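Long-range contacts in petrobactin-binding protein YclQ (Bacillus subtilis subsp. subtilis str. 168, PDB 3GFV), which binds iron-free and ferric petrobactin and 3,4-dihydroxybenzoic acid, and serves as the solute-binding component of an ABC transporter for ferric-petrobactin uptake: residues I177-G182 with S244-V249; F232-G237 with I267-A272. All coordinates share one frame; numbering follows the deposited sequence.

Contact 1 (I177-G182 with S244-V249); sequences IMANDG and SSTKQV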
loop_
_atom_site.group_PDB
_atom_site.type_symbol
_atom_site.label_atom_id
_atom_site.label_comp_id
_atom_site.label_asym_id
_atom_site.label_seq_id
_atom_site.Cartn_x
_atom_site.Cartn_y
_atom_site.Cartn_z
ATOM N N ILE A 177 -9.068 11.619 -1.070
ATOM C CA ILE A 177 -8.425 12.620 -0.191
ATOM C C ILE A 177 -7.816 11.957 1.021
ATOM O O ILE A 177 -8.283 10.917 1.468
ATOM C CB ILE A 177 -9.365 13.726 0.305
ATOM C CG1 ILE A 177 -10.568 13.145 1.074
ATOM C CG2 ILE A 177 -9.791 14.648 -0.869
ATOM C CD1 ILE A 177 -11.430 14.170 1.763
HETATM N N MSE A 178 -6.787 12.597 1.571
HETATM C CA MSE A 178 -6.240 12.173 2.849
HETATM C C MSE A 178 -6.348 13.342 3.822
HETATM O O MSE A 178 -6.039 14.501 3.470
HETATM C CB MSE A 178 -4.793 11.681 2.705
HETATM C CG MSE A 178 -4.187 11.263 4.026
HETATM SE SE MSE A 178 -2.406 10.473 3.697
HETATM C CE MSE A 178 -1.502 12.126 3.394
ATOM N N ALA A 179 -6.855 13.049 5.011
ATOM C CA ALA A 179 -6.962 14.035 6.085
ATOM C C ALA A 179 -5.797 13.872 7.047
ATOM O O ALA A 179 -5.425 12.764 7.390
ATOM C CB ALA A 179 -8.271 13.863 6.826
ATOM N N ASN A 180 -5.241 14.992 7.506
ATOM C CA ASN A 180 -4.093 14.926 8.380
ATOM C C ASN A 180 -4.149 16.117 9.300
ATOM O O ASN A 180 -3.806 17.243 8.912
ATOM C CB ASN A 180 -2.801 14.903 7.572
ATOM C CG ASN A 180 -1.574 14.777 8.448
ATOM O OD1 ASN A 180 -1.506 13.916 9.326
ATOM N ND2 ASN A 180 -0.591 15.636 8.208
ATOM N N ASP A 181 -4.659 15.875 10.505
ATOM C CA ASP A 181 -4.796 16.926 11.490
ATOM C C ASP A 181 -5.587 18.074 10.877
ATOM O O ASP A 181 -5.222 19.246 11.019
ATOM C CB ASP A 181 -3.422 17.401 11.925
ATOM C CG ASP A 181 -3.468 18.226 13.202
ATOM O OD1 ASP A 181 -4.540 18.256 13.856
ATOM O OD2 ASP A 181 -2.431 18.839 13.547
ATOM N N GLY A 182 -6.656 17.727 10.173
ATOM C CA GLY A 182 -7.558 18.726 9.629
ATOM C C GLY A 182 -7.197 19.242 8.249
ATOM O O GLY A 182 -8.053 19.819 7.573
ATOM N N SER A 244 -7.674 11.639 14.682
ATOM C CA SER A 244 -8.386 11.553 13.410
ATOM C C SER A 244 -8.998 12.898 13.055
ATOM O O SER A 244 -9.327 13.689 13.936
ATOM C CB SER A 244 -9.497 10.515 13.522
ATOM O OG SER A 244 -8.996 9.339 14.138
ATOM N N SER A 245 -9.169 13.170 11.771
ATOM C CA SER A 245 -9.806 14.447 11.417
ATOM C C SER A 245 -10.726 14.296 10.220
ATOM O O SER A 245 -11.028 15.260 9.514
ATOM C CB SER A 245 -8.768 15.555 11.189
ATOM O OG SER A 245 -7.837 15.195 10.186
ATOM N N THR A 246 -11.205 13.081 10.018
ATOM C CA THR A 246 -12.115 12.818 8.911
ATOM C C THR A 246 -13.492 13.467 9.073
ATOM O O THR A 246 -14.025 14.061 8.126
ATOM C CB THR A 246 -12.286 11.321 8.732
ATOM O OG1 THR A 246 -11.045 10.784 8.275
ATOM C CG2 THR A 246 -13.367 11.041 7.711
ATOM N N LYS A 247 -14.074 13.360 10.264
ATOM C CA LYS A 247 -15.426 13.871 10.480
ATOM C C LYS A 247 -15.509 15.384 10.348
ATOM O O LYS A 247 -16.508 15.928 9.861
ATOM C CB LYS A 247 -15.957 13.440 11.849
ATOM C CG LYS A 247 -16.218 11.947 11.967
ATOM C CD LYS A 247 -17.013 11.631 13.228
ATOM C CE LYS A 247 -18.196 12.583 13.380
ATOM N NZ LYS A 247 -19.101 12.220 14.513
ATOM N N GLN A 248 -14.476 16.082 10.793
ATOM C CA GLN A 248 -14.520 17.530 10.689
ATOM C C GLN A 248 -14.475 17.902 9.220
ATOM O O GLN A 248 -14.935 18.975 8.843
ATOM C CB GLN A 248 -13.389 18.202 11.471
ATOM C CG GLN A 248 -12.006 18.115 10.844
ATOM C CD GLN A 248 -10.910 18.544 11.820
ATOM O OE1 GLN A 248 -10.210 19.534 11.593
ATOM N NE2 GLN A 248 -10.777 17.811 12.922
ATOM N N VAL A 249 -13.921 17.018 8.385
ATOM C CA VAL A 249 -13.937 17.317 6.969
ATOM C C VAL A 249 -15.286 16.950 6.363
ATOM O O VAL A 249 -15.952 17.784 5.774
ATOM C CB VAL A 249 -12.842 16.591 6.169
ATOM C CG1 VAL A 249 -13.013 16.910 4.663
ATOM C CG2 VAL A 249 -11.447 16.988 6.669
HETATM O O HOH W 1 -6.036 13.301 11.061
HETATM O O HOH W 2 -6.823 15.989 14.355
#
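The hydroxyl of Ser245 is gripped from two directions at the turn that ends strand 173-180. Gly182 N gives its hydrogen to Ser245 OG over 2.8 Å, with an angle of 154° at the hydrogen. Ser245 OG in turn donates to a water at 2.8 Å. The same water accepts a hydrogen from Asp181 N, so two successive amides of the turn are satisfied, one directly and one through the water. The chi1 of Ser245, 57°, sets OG between its own backbone N and carbonyl carbon and aims it into the turn. Asp181 N also lies 3.3 Å from Ser245 OG, but the angle is too poor for a bond. Beside the hydroxyl lies the methyl of Ala179, with CB 3.6 Å from Ser245 OG. Gln248 reaches from the helix with a chain extended beyond CG, and its OE1 comes to 3.4 Å from Gly182 CA. Deeper in, the packing is apolar: Ile177 CD1 meets Val249 CG1 at 4.3 Å, and Val249 CG2 faces Ala179 CB. Ile184 and helix 220-226, through Tyr220 and Ile223, also cover Val249. The positive phi angles of Asp181 and Gly182 suit a tight turn between antiparallel strands. The arrangement is a beta-hairpin, formed by strands 173-180 and 183-187, whose turn is tied to the start of helix 246-250 in an alpha/beta domain of the periplasmic binding protein fold.

Contact 2 (F232-G237 with I267-A272); sequences FVIDRG and IYLDSA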
loop_
_atom_site.group_PDB
_atom_site.type_symbol
_atom_site.label_atom_id
_atom_site.label_comp_id
_atom_site.label_asym_id
_atom_site.label_seq_id
_atom_site.Cartn_x
_atom_site.Cartn_y
_atom_site.Cartn_z
ATOM N N PHE A 232 -13.420 9.041 -1.429
ATOM C CA PHE A 232 -12.586 8.048 -0.756
ATOM C C PHE A 232 -11.689 8.770 0.229
ATOM O O PHE A 232 -10.931 9.661 -0.164
ATOM C CB PHE A 232 -11.742 7.311 -1.791
ATOM C CG PHE A 232 -12.553 6.504 -2.760
ATOM C CD1 PHE A 232 -12.864 5.179 -2.480
ATOM C CD2 PHE A 232 -13.021 7.076 -3.941
ATOM C CE1 PHE A 232 -13.613 4.405 -3.384
ATOM C CE2 PHE A 232 -13.776 6.310 -4.847
ATOM C CZ PHE A 232 -14.087 4.991 -4.555
ATOM N N VAL A 233 -11.778 8.401 1.506
ATOM C CA VAL A 233 -11.029 9.123 2.536
ATOM C C VAL A 233 -10.033 8.229 3.266
ATOM O O VAL A 233 -10.391 7.133 3.732
ATOM C CB VAL A 233 -11.978 9.706 3.580
ATOM C CG1 VAL A 233 -11.200 10.502 4.604
ATOM C CG2 VAL A 233 -13.006 10.603 2.894
ATOM N N ILE A 234 -8.804 8.726 3.393
ATOM C CA ILE A 234 -7.763 8.073 4.204
ATOM C C ILE A 234 -7.391 9.066 5.274
ATOM O O ILE A 234 -7.253 10.254 4.991
ATOM C CB ILE A 234 -6.537 7.740 3.341
ATOM C CG1 ILE A 234 -6.917 6.652 2.335
ATOM C CG2 ILE A 234 -5.361 7.238 4.190
ATOM C CD1 ILE A 234 -6.036 6.664 1.126
ATOM N N ASP A 235 -7.256 8.599 6.508
ATOM C CA ASP A 235 -6.887 9.498 7.595
ATOM C C ASP A 235 -5.470 9.194 8.077
ATOM O O ASP A 235 -5.230 8.169 8.727
ATOM C CB ASP A 235 -7.864 9.360 8.743
ATOM C CG ASP A 235 -7.749 10.516 9.726
ATOM O OD1 ASP A 235 -6.623 10.789 10.177
ATOM O OD2 ASP A 235 -8.764 11.178 9.976
ATOM N N ARG A 236 -4.531 10.081 7.755
ATOM C CA ARG A 236 -3.127 9.837 8.108
ATOM C C ARG A 236 -2.953 9.791 9.624
ATOM O O ARG A 236 -2.170 8.995 10.146
ATOM C CB ARG A 236 -2.220 10.916 7.520
ATOM C CG ARG A 236 -0.735 10.720 7.850
ATOM C CD ARG A 236 0.133 11.821 7.273
ATOM N NE ARG A 236 1.537 11.643 7.652
ATOM C CZ ARG A 236 2.083 12.140 8.759
ATOM N NH1 ARG A 236 1.352 12.863 9.605
ATOM N NH2 ARG A 236 3.372 11.918 9.019
ATOM N N GLY A 237 -3.687 10.645 10.323
ATOM C CA GLY A 237 -3.623 10.674 11.781
ATOM C C GLY A 237 -4.017 9.312 12.331
ATOM O O GLY A 237 -3.306 8.728 13.152
ATOM N N ILE A 267 -16.507 6.876 1.389
ATOM C CA ILE A 267 -15.925 5.557 1.644
ATOM C C ILE A 267 -14.713 5.740 2.537
ATOM O O ILE A 267 -13.715 6.353 2.133
ATOM C CB ILE A 267 -15.578 4.901 0.314
ATOM C CG1 ILE A 267 -16.880 4.740 -0.497
ATOM C CG2 ILE A 267 -14.805 3.568 0.508
ATOM C CD1 ILE A 267 -16.668 4.436 -1.971
ATOM N N TYR A 268 -14.830 5.256 3.773
ATOM C CA TYR A 268 -13.758 5.394 4.752
ATOM C C TYR A 268 -12.834 4.186 4.621
ATOM O O TYR A 268 -13.155 3.089 5.076
ATOM C CB TYR A 268 -14.320 5.497 6.165
ATOM C CG TYR A 268 -15.240 6.676 6.324
ATOM C CD1 TYR A 268 -14.739 7.923 6.657
ATOM C CD2 TYR A 268 -16.604 6.558 6.087
ATOM C CE1 TYR A 268 -15.582 9.020 6.787
ATOM C CE2 TYR A 268 -17.444 7.649 6.217
ATOM C CZ TYR A 268 -16.924 8.872 6.569
ATOM O OH TYR A 268 -17.757 9.963 6.697
ATOM N N LEU A 269 -11.701 4.404 3.978
ATOM C CA LEU A 269 -10.749 3.331 3.723
ATOM C C LEU A 269 -10.027 2.988 5.022
ATOM O O LEU A 269 -10.000 3.787 5.950
ATOM C CB LEU A 269 -9.774 3.730 2.611
ATOM C CG LEU A 269 -10.433 3.918 1.229
ATOM C CD1 LEU A 269 -9.470 4.503 0.189
ATOM C CD2 LEU A 269 -11.123 2.624 0.711
ATOM N N ASP A 270 -9.479 1.777 5.096
ATOM C CA ASP A 270 -8.704 1.350 6.262
ATOM C C ASP A 270 -7.377 2.095 6.253
ATOM O O ASP A 270 -6.421 1.668 5.614
ATOM C CB ASP A 270 -8.512 -0.172 6.158
ATOM C CG ASP A 270 -7.532 -0.740 7.183
ATOM O OD1 ASP A 270 -7.026 -0.017 8.063
ATOM O OD2 ASP A 270 -7.262 -1.948 7.080
ATOM N N SER A 271 -7.316 3.220 6.976
ATOM C CA SER A 271 -6.215 4.161 6.808
ATOM C C SER A 271 -4.854 3.536 7.091
ATOM O O SER A 271 -3.888 3.776 6.356
ATOM C CB SER A 271 -6.421 5.395 7.686
ATOM O OG SER A 271 -7.668 6.034 7.370
ATOM N N ALA A 272 -4.772 2.748 8.157
ATOM C CA ALA A 272 -3.498 2.093 8.486
ATOM C C ALA A 272 -2.970 1.229 7.330
ATOM O O ALA A 272 -1.795 1.304 6.969
ATOM C CB ALA A 272 -3.629 1.262 9.781
HETATM O O HOH W 3 -10.763 6.507 6.415
#
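Val233 and Leu269 carry the backbone pairing. Val233 N donates to Ile267 O at 2.9 Å, and Leu269 N returns a bond to Val233 O at 3.0 Å. Both belong to a parallel pairing of strands 230-235 and 266-268. Past it, a side chain takes over: Asp235 N donates to Ser271 OG at 2.7 Å, nearly straight at 168°. With chi1 -58°, Ser271 OG stands beside its own N and faces Asp235 N. One water donates to both Val233 O and Leu269 O, bridging the segments where they separate.

Apolar contacts start on the face bearing Phe232 and Ile267 and continue past the pairing. These two side chains run side by side, with Phe232 CE1 3.4 Å from Ile267 CD1. Leu269 CD1 touches both Phe232 CB (4.1 Å) and Ile234 CG1 (4.0 Å). Ile234 CG2 rests on Ser271 CB.

Each strand leads to a helix, 236-240 and 271-276, N-capped by Asp235 and Asp270, in an alpha/beta domain of the periplasmic binding protein fold. Asp235 OD2 also bonds Ser245 N and Thr246 OG1. Trp274 of helix 271-276 packs on Ile234 and Leu269. On the other face, Val233 and Tyr268 meet helix 246-250, while strand 173-180 flanks strand 230-235.

In the fold
From the N terminus, the chain passes through the domain with the five-stranded parallel sheet, then along the long helix 146-170, and enters strand 173-180, the first segment of contact 1. Strand 230-235 opens contact 2. Helix 246-250 then closes contact 1 across 61 intervening residues, before strand 266-268 and helix 271-276 close contact 2 across 29. The two loops therefore cross rather than nest. Strands 173-180 and 230-235 are neighbours in one mixed sheet, joined by backbone hydrogen bonds, among them a probable one from Ala179 N to Ile234 O. Contact 1 ties the hairpin end to helix 246-250; contact 2 pairs two strands and ties the first to helix 271-276. Ser245 N and Asp235 OD2 join the contacts.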